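Long-range contact in ferrichrome ABC transporter substrate-binding protein (Staphylococcus pseudintermedius, PDB 5FLY), which probably binds iron-loaded ferrichrome outside the cell and hands the siderophore to an ABC transporter for uptake: residues 161-175 and 194-208. Numbering follows the deposited sequence.
Sequences FEDFDKKIYAYGKNW and LDDATKKEGWTEVPK. With 7PG (2,5,8,11,14,17,20,23-octaoxapentacosan-25-ol), chain P.
Part of the aromatic lining of the ligand pocket rests on an antiparallel strand pair, with Tyr169, Tyr171 and Trp203 on one face of the sheet and Ala170 and Thr204 on the other. Reciprocal bonds define the register: Ala170 N reaches Thr204 O at 2.8 Å and Thr204 N reaches Ala170 O at 2.9 Å. Tyr171 faces Trp203 in a non-hydrogen-bonded pair, and its CD1 lies 3.7 Å from Trp203 CB. With CG between the backbone N and the carbonyl carbon (chi1 62°), the Trp203 indole runs alongside the Tyr169 ring and brings CD1 within 3.4 Å of Trp175 CE2. The five-membered rings of Trp175 and Trp203 meet obliquely, their planes 43° apart. Strand 203-205 is an outermost strand of the mixed sheet in one lobe of this class III solute-binding protein. A polyether occupies the pocket: its O4 sits 3.6 Å above the centre of the Trp203 ring, and its C13 lies over the Trp175 face opposite Trp203 CD1, offset toward the rim. On the reverse face, Ala170 CB touches Val206 CG2 and, through Leu194 CD1 (3.7 Å), helix 192-198. Beside the type I' turn from Phe164 to Lys167, Lys167 NZ is salt-bridged to Glu205, hydrogen-bonding the syn lone pair of OE2 (2.9 Å).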
ATOM      1  N   PHE A 161      13.878  -1.120  -2.767  1.00  8.69           N
ATOM      2  CA  PHE A 161      14.073   0.064  -3.590  1.00  8.66           C
ATOM      3  C   PHE A 161      12.966   0.166  -4.643  1.00 10.77           C
ATOM      4  O   PHE A 161      12.444  -0.853  -5.117  1.00 12.25           O
ATOM      5  CB  PHE A 161      15.426   0.041  -4.279  1.00  8.09           C
ATOM      6  CG  PHE A 161      16.612   0.152  -3.337  1.00  8.86           C
ATOM      7  CD1 PHE A 161      16.772   1.241  -2.479  1.00  8.57           C
ATOM      8  CD2 PHE A 161      17.590  -0.833  -3.344  1.00  9.64           C
ATOM      9  CE1 PHE A 161      17.890   1.323  -1.638  1.00  9.68           C
ATOM     10  CE2 PHE A 161      18.695  -0.759  -2.508  1.00 10.99           C
ATOM     11  CZ  PHE A 161      18.849   0.322  -1.658  1.00  9.44           C
ATOM     12  N   GLU A 162      12.582   1.392  -4.992  1.00  8.40           N
ATOM     13  CA  GLU A 162      11.758   1.593  -6.183  1.00  7.75           C
ATOM     14  C   GLU A 162      12.440   2.544  -7.146  1.00  8.77           C
ATOM     15  O   GLU A 162      12.899   3.620  -6.756  1.00  7.92           O
ATOM     16  CB  GLU A 162      10.367   2.136  -5.839  1.00  8.77           C
ATOM     17  CG  GLU A 162       9.544   2.480  -7.087  1.00  9.82           C
ATOM     18  CD  GLU A 162       8.093   2.802  -6.801  1.00 10.41           C
ATOM     19  OE1 GLU A 162       7.717   2.943  -5.609  1.00 10.38           O
ATOM     20  OE2 GLU A 162       7.326   2.913  -7.780  1.00 10.46           O
ATOM     21  N   ASP A 163      12.484   2.114  -8.402  1.00  9.33           N
ATOM     22  CA  ASP A 163      12.958   2.896  -9.541  1.00 10.78           C
ATOM     23  C   ASP A 163      11.746   3.617 -10.145  1.00 10.18           C
ATOM     24  O   ASP A 163      10.850   2.985 -10.706  1.00  8.34           O
ATOM     25  CB  ASP A 163      13.659   1.947 -10.538  1.00 13.34           C
ATOM     26  CG  ASP A 163      13.851   2.544 -11.933  1.00 16.03           C
ATOM     27  OD1 ASP A 163      14.303   3.700 -12.045  1.00 15.18           O
ATOM     28  OD2 ASP A 163      13.585   1.818 -12.930  1.00 17.93           O
ATOM     29  N   PHE A 164      11.686   4.937  -9.979  1.00  8.46           N
ATOM     30  CA  PHE A 164      10.538   5.701 -10.440  1.00  9.79           C
ATOM     31  C   PHE A 164      10.967   7.088 -10.899  1.00 10.45           C
ATOM     32  O   PHE A 164      11.605   7.817 -10.145  1.00 10.07           O
ATOM     33  CB  PHE A 164       9.487   5.826  -9.335  1.00  9.70           C
ATOM     34  CG  PHE A 164       8.286   6.618  -9.750  1.00 10.63           C
ATOM     35  CD1 PHE A 164       7.276   6.024 -10.477  1.00 11.28           C
ATOM     36  CD2 PHE A 164       8.181   7.971  -9.437  1.00 11.03           C
ATOM     37  CE1 PHE A 164       6.175   6.747 -10.881  1.00 12.19           C
ATOM     38  CE2 PHE A 164       7.066   8.702  -9.837  1.00 10.77           C
ATOM     39  CZ  PHE A 164       6.068   8.086 -10.552  1.00 11.42           C
ATOM     40  N   ASP A 165      10.615   7.419 -12.139  1.00 11.11           N
ATOM     41  CA  ASP A 165      10.964   8.695 -12.770  1.00 13.20           C
ATOM     42  C   ASP A 165      12.437   9.059 -12.559  1.00 12.78           C
ATOM     43  O   ASP A 165      12.783  10.209 -12.243  1.00 11.21           O
ATOM     44  CB  ASP A 165      10.049   9.808 -12.253  1.00 12.92           C
ATOM     45  CG  ASP A 165       8.612   9.667 -12.740  1.00 12.80           C
ATOM     46  OD1 ASP A 165       8.328   8.741 -13.541  1.00 12.72           O
ATOM     47  OD2 ASP A 165       7.762  10.513 -12.344  1.00 12.71           O
ATOM     48  N   LYS A 166      13.294   8.059 -12.742  1.00 11.85           N
ATOM     49  CA  LYS A 166      14.752   8.216 -12.737  1.00 11.04           C
ATOM     50  C   LYS A 166      15.302   8.562 -11.358  1.00 13.03           C
ATOM     51  O   LYS A 166      16.458   8.968 -11.226  1.00 15.99           O
ATOM     52  CB  LYS A 166      15.179   9.274 -13.756  1.00 11.73           C
ATOM     53  CG  LYS A 166      14.654   9.006 -15.169  1.00 11.16           C
ATOM     54  CD  LYS A 166      15.121   7.654 -15.702  1.00 10.81           C
ATOM     55  CE  LYS A 166      14.813   7.525 -17.175  1.00 11.77           C
ATOM     56  NZ  LYS A 166      15.182   6.191 -17.732  1.00 12.65           N
ATOM     57  N   LYS A 167      14.468   8.379 -10.342  1.00 11.76           N
ATOM     58  CA  LYS A 167      14.879   8.513  -8.960  1.00 11.52           C
ATOM     59  C   LYS A 167      14.754   7.176  -8.243  1.00 11.98           C
ATOM     60  O   LYS A 167      14.166   6.231  -8.772  1.00 13.24           O
ATOM     61  CB  LYS A 167      14.038   9.573  -8.265  1.00 10.81           C
ATOM     62  CG  LYS A 167      14.364  10.977  -8.725  1.00 14.07           C
ATOM     63  CD  LYS A 167      13.639  12.003  -7.895  1.00 16.33           C
ATOM     64  CE  LYS A 167      14.196  13.403  -8.122  1.00 18.00           C
ATOM     65  NZ  LYS A 167      15.658  13.504  -7.791  1.00 17.48           N
ATOM     66  N   ILE A 168      15.342   7.101  -7.055  1.00  8.31           N
ATOM     67  CA  ILE A 168      15.335   5.889  -6.243  1.00  8.10           C
ATOM     68  C   ILE A 168      14.627   6.174  -4.928  1.00  7.92           C
ATOM     69  O   ILE A 168      14.937   7.150  -4.248  1.00  7.93           O
ATOM     70  CB  ILE A 168      16.758   5.386  -5.956  1.00  8.16           C
ATOM     71  CG1 ILE A 168      17.551   5.304  -7.266  1.00  8.37           C
ATOM     72  CG2 ILE A 168      16.720   4.028  -5.260  1.00  8.07           C
ATOM     73  CD1 ILE A 168      19.027   5.020  -7.108  1.00  8.48           C
ATOM     74  N   TYR A 169      13.685   5.305  -4.558  1.00  8.52           N
ATOM     75  CA  TYR A 169      13.002   5.419  -3.272  1.00  8.87           C
ATOM     76  C   TYR A 169      13.230   4.168  -2.424  1.00  8.50           C
ATOM     77  O   TYR A 169      13.440   3.099  -2.968  1.00  9.31           O
ATOM     78  CB  TYR A 169      11.509   5.662  -3.501  1.00  9.80           C
ATOM     79  CG  TYR A 169      11.293   6.940  -4.286  1.00  9.33           C
ATOM     80  CD1 TYR A 169      11.224   8.164  -3.633  1.00 10.56           C
ATOM     81  CD2 TYR A 169      11.219   6.923  -5.670  1.00 10.32           C
ATOM     82  CE1 TYR A 169      11.053   9.333  -4.332  1.00 11.94           C
ATOM     83  CE2 TYR A 169      11.062   8.095  -6.385  1.00 10.06           C
ATOM     84  CZ  TYR A 169      10.975   9.296  -5.706  1.00 12.02           C
ATOM     85  OH  TYR A 169      10.808  10.476  -6.405  1.00 15.00           O
ATOM     86  N   ALA A 170      13.233   4.310  -1.103  1.00  8.48           N
ATOM     87  CA  ALA A 170      13.226   3.147  -0.212  1.00  9.12           C
ATOM     88  C   ALA A 170      12.131   3.324   0.825  1.00  8.17           C
ATOM     89  O   ALA A 170      11.760   4.453   1.152  1.00  7.32           O
ATOM     90  CB  ALA A 170      14.589   2.952   0.456  1.00  9.28           C
ATOM     91  N   TYR A 171      11.613   2.216   1.344  1.00  7.26           N
ATOM     92  CA  TYR A 171      10.389   2.265   2.163  1.00  7.19           C
ATOM     93  C   TYR A 171      10.533   1.775   3.589  1.00  7.55           C
ATOM     94  O   TYR A 171      11.373   0.922   3.893  1.00  7.23           O
ATOM     95  CB  TYR A 171       9.289   1.484   1.439  1.00  7.08           C
ATOM     96  CG  TYR A 171       9.034   2.130   0.113  1.00  8.72           C
ATOM     97  CD1 TYR A 171       8.393   3.357   0.048  1.00  9.56           C
ATOM     98  CD2 TYR A 171       9.517   1.573  -1.066  1.00  8.23           C
ATOM     99  CE1 TYR A 171       8.199   3.996  -1.156  1.00  9.44           C
ATOM    100  CE2 TYR A 171       9.327   2.209  -2.276  1.00  8.59           C
ATOM    101  CZ  TYR A 171       8.661   3.423  -2.310  1.00  9.65           C
ATOM    102  OH  TYR A 171       8.454   4.090  -3.491  1.00 10.57           O
ATOM    103  N   GLY A 172       9.748   2.400   4.465  1.00  7.13           N
ATOM    104  CA  GLY A 172       9.525   1.918   5.813  1.00  7.20           C
ATOM    105  C   GLY A 172       8.605   0.708   5.835  1.00  7.17           C
ATOM    106  O   GLY A 172       8.333   0.115   4.794  1.00  7.20           O
ATOM    107  N   LYS A 173       8.097   0.339   7.013  1.00  7.11           N
ATOM    108  CA  LYS A 173       7.352  -0.911   7.130  1.00  7.03           C
ATOM    109  C   LYS A 173       5.905  -0.855   6.627  1.00  8.09           C
ATOM    110  O   LYS A 173       5.260  -1.895   6.522  1.00  8.98           O
ATOM    111  CB  LYS A 173       7.369  -1.393   8.584  1.00  8.41           C
ATOM    112  CG  LYS A 173       8.777  -1.695   9.090  1.00 13.60           C
ATOM    113  CD  LYS A 173       8.762  -2.408  10.449  1.00 17.14           C
ATOM    114  CE  LYS A 173      10.173  -2.801  10.896  1.00 19.82           C
ATOM    115  NZ  LYS A 173      11.017  -1.591  11.164  1.00 22.08           N
ATOM    116  N   ASN A 174       5.390   0.323   6.294  1.00  7.82           N
ATOM    117  CA  ASN A 174       3.983   0.428   5.897  1.00  7.01           C
ATOM    118  C   ASN A 174       3.775   1.511   4.838  1.00  7.10           C
ATOM    119  O   ASN A 174       3.006   2.455   5.053  1.00  7.15           O
ATOM    120  CB  ASN A 174       3.117   0.705   7.151  1.00  9.01           C
ATOM    121  CG  ASN A 174       1.664   0.248   7.002  1.00 10.06           C
ATOM    122  OD1 ASN A 174       1.279  -0.805   7.515  1.00  9.43           O
ATOM    123  ND2 ASN A 174       0.845   1.061   6.355  1.00 10.74           N
ATOM    124  N   TRP A 175       4.444   1.372   3.691  1.00  6.78           N
ATOM    125  CA  TRP A 175       4.254   2.312   2.588  1.00  6.80           C
ATOM    126  C   TRP A 175       4.058   1.595   1.248  1.00  7.84           C
ATOM    127  O   TRP A 175       4.470   2.082   0.195  1.00  6.98           O
ATOM    128  CB  TRP A 175       5.430   3.286   2.519  1.00  7.18           C
ATOM    129  CG  TRP A 175       4.981   4.653   2.104  1.00  8.03           C
ATOM    130  CD1 TRP A 175       4.893   5.137   0.834  1.00 11.27           C
ATOM    131  CD2 TRP A 175       4.501   5.692   2.966  1.00  8.06           C
ATOM    132  NE1 TRP A 175       4.403   6.428   0.854  1.00 12.50           N
ATOM    133  CE2 TRP A 175       4.160   6.790   2.149  1.00 10.06           C
ATOM    134  CE3 TRP A 175       4.356   5.810   4.347  1.00  7.37           C
ATOM    135  CZ2 TRP A 175       3.671   7.984   2.671  1.00  9.80           C
ATOM    136  CZ3 TRP A 175       3.879   6.998   4.862  1.00  9.74           C
ATOM    137  CH2 TRP A 175       3.531   8.062   4.022  1.00  9.63           C
ATOM    138  N   LEU A 194      18.332   1.812   7.216  1.00  8.34           N
ATOM    139  CA  LEU A 194      17.124   2.004   6.428  1.00  9.45           C
ATOM    140  C   LEU A 194      15.954   2.357   7.347  1.00 10.26           C
ATOM    141  O   LEU A 194      15.158   3.239   7.044  1.00  9.78           O
ATOM    142  CB  LEU A 194      16.822   0.740   5.621  1.00 10.86           C
ATOM    143  CG  LEU A 194      15.529   0.763   4.810  1.00 12.41           C
ATOM    144  CD1 LEU A 194      15.446   2.006   3.921  1.00 13.72           C
ATOM    145  CD2 LEU A 194      15.415  -0.504   3.967  1.00 11.62           C
ATOM    146  N   ASP A 195      15.870   1.677   8.488  1.00 12.00           N
ATOM    147  CA  ASP A 195      14.878   2.002   9.499  1.00 14.12           C
ATOM    148  C   ASP A 195      14.985   3.474   9.884  1.00 14.03           C
ATOM    149  O   ASP A 195      13.988   4.207   9.846  1.00 14.17           O
ATOM    150  CB  ASP A 195      15.062   1.102  10.732  1.00 14.35           C
ATOM    151  CG  ASP A 195      13.931   1.227  11.736  1.00 18.44           C
ATOM    152  OD1 ASP A 195      12.864   1.781  11.404  1.00 18.40           O
ATOM    153  OD2 ASP A 195      14.114   0.744  12.872  1.00 24.86           O
ATOM    154  N   ASP A 196      16.189   3.903  10.241  1.00 11.55           N
ATOM    155  CA  ASP A 196      16.397   5.283  10.670  1.00 12.82           C
ATOM    156  C   ASP A 196      16.057   6.297   9.574  1.00 12.23           C
ATOM    157  O   ASP A 196      15.454   7.334   9.859  1.00 12.23           O
ATOM    158  CB  ASP A 196      17.838   5.480  11.140  1.00 12.92           C
ATOM    159  CG  ASP A 196      18.132   4.737  12.430  1.00 15.86           C
ATOM    160  OD1 ASP A 196      17.176   4.347  13.138  1.00 16.54           O
ATOM    161  OD2 ASP A 196      19.323   4.548  12.737  1.00 17.84           O
ATOM    162  N   ALA A 197      16.421   5.987   8.331  1.00  9.10           N
ATOM    163  CA  ALA A 197      16.154   6.868   7.194  1.00  8.89           C
ATOM    164  C   ALA A 197      14.677   6.944   6.807  1.00  7.74           C
ATOM    165  O   ALA A 197      14.286   7.887   6.118  1.00  9.98           O
ATOM    166  CB  ALA A 197      16.973   6.433   5.976  1.00  8.67           C
ATOM    167  N   THR A 198      13.864   5.966   7.219  1.00  9.36           N
ATOM    168  CA  THR A 198      12.449   5.933   6.807  1.00 10.05           C
ATOM    169  C   THR A 198      11.460   6.119   7.956  1.00 10.92           C
ATOM    170  O   THR A 198      10.252   6.170   7.739  1.00 11.75           O
ATOM    171  CB  THR A 198      12.093   4.602   6.079  1.00  9.52           C
ATOM    172  OG1 THR A 198      12.298   3.486   6.952  1.00 10.27           O
ATOM    173  CG2 THR A 198      12.934   4.442   4.817  1.00  8.46           C
ATOM    174  N   LYS A 199      11.978   6.243   9.169  1.00 14.93           N
ATOM    175  CA  LYS A 199      11.146   6.267  10.373  1.00 17.73           C
ATOM    176  C   LYS A 199      10.218   7.497  10.435  1.00 17.01           C
ATOM    177  O   LYS A 199       9.024   7.376  10.763  1.00 16.43           O
ATOM    178  CB  LYS A 199      12.064   6.221  11.602  1.00 20.47           C
ATOM    179  CG  LYS A 199      11.376   6.204  12.943  1.00 24.30           C
ATOM    180  CD  LYS A 199      10.505   4.983  13.100  1.00 26.64           C
ATOM    181  CE  LYS A 199      10.088   4.800  14.557  1.00 29.11           C
ATOM    182  NZ  LYS A 199       9.727   6.103  15.207  1.00 31.28           N
ATOM    183  N   LYS A 200      10.767   8.666  10.114  1.00 15.35           N
ATOM    184  CA  LYS A 200      10.055   9.928  10.317  1.00 17.21           C
ATOM    185  C   LYS A 200       8.898  10.137   9.346  1.00 15.87           C
ATOM    186  O   LYS A 200       7.823  10.587   9.751  1.00 16.50           O
ATOM    187  CB  LYS A 200      11.026  11.105  10.201  1.00 21.15           C
ATOM    188  CG  LYS A 200      12.067  11.153  11.316  1.00 22.80           C
ATOM    189  CD  LYS A 200      12.842  12.470  11.314  1.00 23.79           C
ATOM    190  CE  LYS A 200      13.867  12.506  12.440  1.00 24.93           C
ATOM    191  NZ  LYS A 200      14.660  13.771  12.452  1.00 28.25           N
ATOM    192  N   GLU A 201       9.115   9.809   8.076  1.00 10.87           N
ATOM    193  CA  GLU A 201       8.131  10.082   7.040  1.00 10.85           C
ATOM    194  C   GLU A 201       7.518   8.811   6.454  1.00  9.46           C
ATOM    195  O   GLU A 201       6.502   8.893   5.773  1.00  8.71           O
ATOM    196  CB  GLU A 201       8.746  10.911   5.910  1.00 11.68           C
ATOM    197  CG  GLU A 201       9.401  12.217   6.364  1.00 15.82           C
ATOM    198  CD  GLU A 201       8.537  13.008   7.323  1.00 22.13           C
ATOM    199  OE1 GLU A 201       7.297  13.023   7.139  1.00 23.36           O
ATOM    200  OE2 GLU A 201       9.106  13.609   8.270  1.00 24.40           O
ATOM    201  N   GLY A 202       8.134   7.658   6.717  1.00  8.10           N
ATOM    202  CA  GLY A 202       7.618   6.373   6.254  1.00  8.06           C
ATOM    203  C   GLY A 202       8.261   5.854   4.982  1.00  8.26           C
ATOM    204  O   GLY A 202       8.032   4.721   4.575  1.00  7.85           O
ATOM    205  N   TRP A 203       9.100   6.689   4.383  1.00  8.33           N
ATOM    206  CA  TRP A 203       9.756   6.401   3.122  1.00  9.19           C
ATOM    207  C   TRP A 203      10.839   7.434   2.934  1.00  9.06           C
ATOM    208  O   TRP A 203      10.854   8.451   3.638  1.00  8.19           O
ATOM    209  CB  TRP A 203       8.774   6.480   1.960  1.00  7.37           C
ATOM    210  CG  TRP A 203       8.211   7.872   1.822  1.00  8.96           C
ATOM    211  CD1 TRP A 203       7.142   8.393   2.489  1.00  9.16           C
ATOM    212  CD2 TRP A 203       8.716   8.918   0.989  1.00  8.52           C
ATOM    213  NE1 TRP A 203       6.944   9.706   2.117  1.00  9.77           N
ATOM    214  CE2 TRP A 203       7.892  10.046   1.189  1.00 10.17           C
ATOM    215  CE3 TRP A 203       9.771   9.008   0.078  1.00  9.87           C
ATOM    216  CZ2 TRP A 203       8.104  11.254   0.520  1.00 11.44           C
ATOM    217  CZ3 TRP A 203       9.971  10.203  -0.596  1.00 12.92           C
ATOM    218  CH2 TRP A 203       9.143  11.313  -0.363  1.00 11.64           C
ATOM    219  N   THR A 204      11.716   7.222   1.960  1.00  8.60           N
ATOM    220  CA  THR A 204      12.689   8.250   1.619  1.00  9.03           C
ATOM    221  C   THR A 204      13.166   8.131   0.186  1.00  7.62           C
ATOM    222  O   THR A 204      13.184   7.048  -0.381  1.00  7.57           O
ATOM    223  CB  THR A 204      13.913   8.195   2.552  1.00 11.49           C
ATOM    224  OG1 THR A 204      14.748   9.330   2.292  1.00 12.52           O
ATOM    225  CG2 THR A 204      14.691   6.888   2.365  1.00  9.09           C
ATOM    226  N   GLU A 205      13.543   9.263  -0.399  1.00  8.33           N
ATOM    227  CA  GLU A 205      14.337   9.246  -1.621  1.00  9.49           C
ATOM    228  C   GLU A 205      15.762   8.868  -1.222  1.00 10.12           C
ATOM    229  O   GLU A 205      16.245   9.273  -0.163  1.00  9.49           O
ATOM    230  CB  GLU A 205      14.315  10.594  -2.360  1.00 10.47           C
ATOM    231  CG  GLU A 205      15.166  10.520  -3.613  1.00 11.55           C
ATOM    232  CD  GLU A 205      15.097  11.732  -4.535  1.00 14.19           C
ATOM    233  OE1 GLU A 205      14.282  12.658  -4.289  1.00 15.42           O
ATOM    234  OE2 GLU A 205      15.868  11.725  -5.525  1.00 14.65           O
ATOM    235  N   VAL A 206      16.408   8.078  -2.069  1.00  7.93           N
ATOM    236  CA  VAL A 206      17.776   7.604  -1.846  1.00  8.00           C
ATOM    237  C   VAL A 206      18.658   8.201  -2.931  1.00  8.25           C
ATOM    238  O   VAL A 206      18.467   7.898  -4.099  1.00  8.21           O
ATOM    239  CB  VAL A 206      17.857   6.054  -1.877  1.00  9.72           C
ATOM    240  CG1 VAL A 206      19.282   5.569  -1.716  1.00 11.30           C
ATOM    241  CG2 VAL A 206      16.982   5.446  -0.793  1.00  9.68           C
ATOM    242  N   PRO A 207      19.607   9.071  -2.555  1.00  9.36           N
ATOM    243  CA  PRO A 207      20.587   9.462  -3.573  1.00 10.98           C
ATOM    244  C   PRO A 207      21.324   8.243  -4.142  1.00 10.14           C
ATOM    245  O   PRO A 207      21.627   7.305  -3.401  1.00  9.70           O
ATOM    246  CB  PRO A 207      21.539  10.393  -2.810  1.00 10.47           C
ATOM    247  CG  PRO A 207      20.734  10.867  -1.633  1.00 11.20           C
ATOM    248  CD  PRO A 207      19.908   9.686  -1.250  1.00 10.31           C
ATOM    249  N   LYS A 208      21.618   8.255  -5.439  1.00 10.10           N
ATOM    250  CA  LYS A 208      22.076   7.038  -6.098  1.00  9.63           C
ATOM    251  C   LYS A 208      23.402   6.557  -5.522  1.00  9.21           C
ATOM    252  O   LYS A 208      23.683   5.360  -5.516  1.00  9.08           O
ATOM    253  CB  LYS A 208      22.216   7.242  -7.611  1.00  9.44           C
ATOM    254  CG  LYS A 208      23.326   8.172  -8.034  1.00 10.08           C
ATOM    255  CD  LYS A 208      23.313   8.334  -9.542  1.00 11.79           C
ATOM    256  CE  LYS A 208      24.342   9.349  -9.994  1.00 14.67           C
ATOM    257  NZ  LYS A 208      24.392   9.477 -11.483  1.00 16.89           N
TER
HETATM  258  C2  7PG P1295       1.317   5.638  -6.484  1.00 40.77           C
HETATM  259  O1  7PG P1295       2.221   5.550  -7.551  1.00 42.64           O
HETATM  260  C3  7PG P1295       3.560   5.608  -7.152  1.00 40.90           C
HETATM  261  C4  7PG P1295       4.116   7.009  -7.393  1.00 43.06           C
HETATM  262  O2  7PG P1295       5.518   7.006  -7.352  1.00 46.21           O
HETATM  263  C5  7PG P1295       6.069   6.442  -6.198  1.00 41.44           C
HETATM  264  C6  7PG P1295       7.332   7.179  -5.762  1.00 39.74           C
HETATM  265  O3  7PG P1295       7.410   7.178  -4.362  1.00 39.09           O
HETATM  266  C7  7PG P1295       6.727   8.207  -3.700  1.00 36.54           C
HETATM  267  C8  7PG P1295       6.644   7.875  -2.208  1.00 36.60           C
HETATM  268  O4  7PG P1295       5.855   8.789  -1.489  1.00 39.19           O
HETATM  269  C9  7PG P1295       4.536   8.892  -1.930  1.00 41.26           C
HETATM  270  C10 7PG P1295       3.552   9.303  -0.832  1.00 42.84           C
HETATM  271  O5  7PG P1295       2.326   8.692  -1.147  1.00 45.83           O
HETATM  272  C11 7PG P1295       1.336   8.656  -0.155  1.00 44.30           C
HETATM  273  C12 7PG P1295       0.358   7.519  -0.465  1.00 41.54           C
HETATM  274  O6  7PG P1295       0.361   6.570   0.572  1.00 41.35           O
HETATM  275  C13 7PG P1295       1.129   5.412   0.387  1.00 39.58           C
HETATM  276  C14 7PG P1295       0.501   4.529  -0.686  1.00 38.24           C
HETATM  277  O7  7PG P1295       0.547   3.200  -0.253  1.00 43.04           O
HETATM  278  C15 7PG P1295      -0.477   2.377  -0.744  1.00 43.85           C
HETATM  279  O   HOH W   1      17.148   9.231  -6.154  1.00 13.01           O
HETATM  280  O   HOH W   2       6.271   3.136   6.289  1.00  8.83           O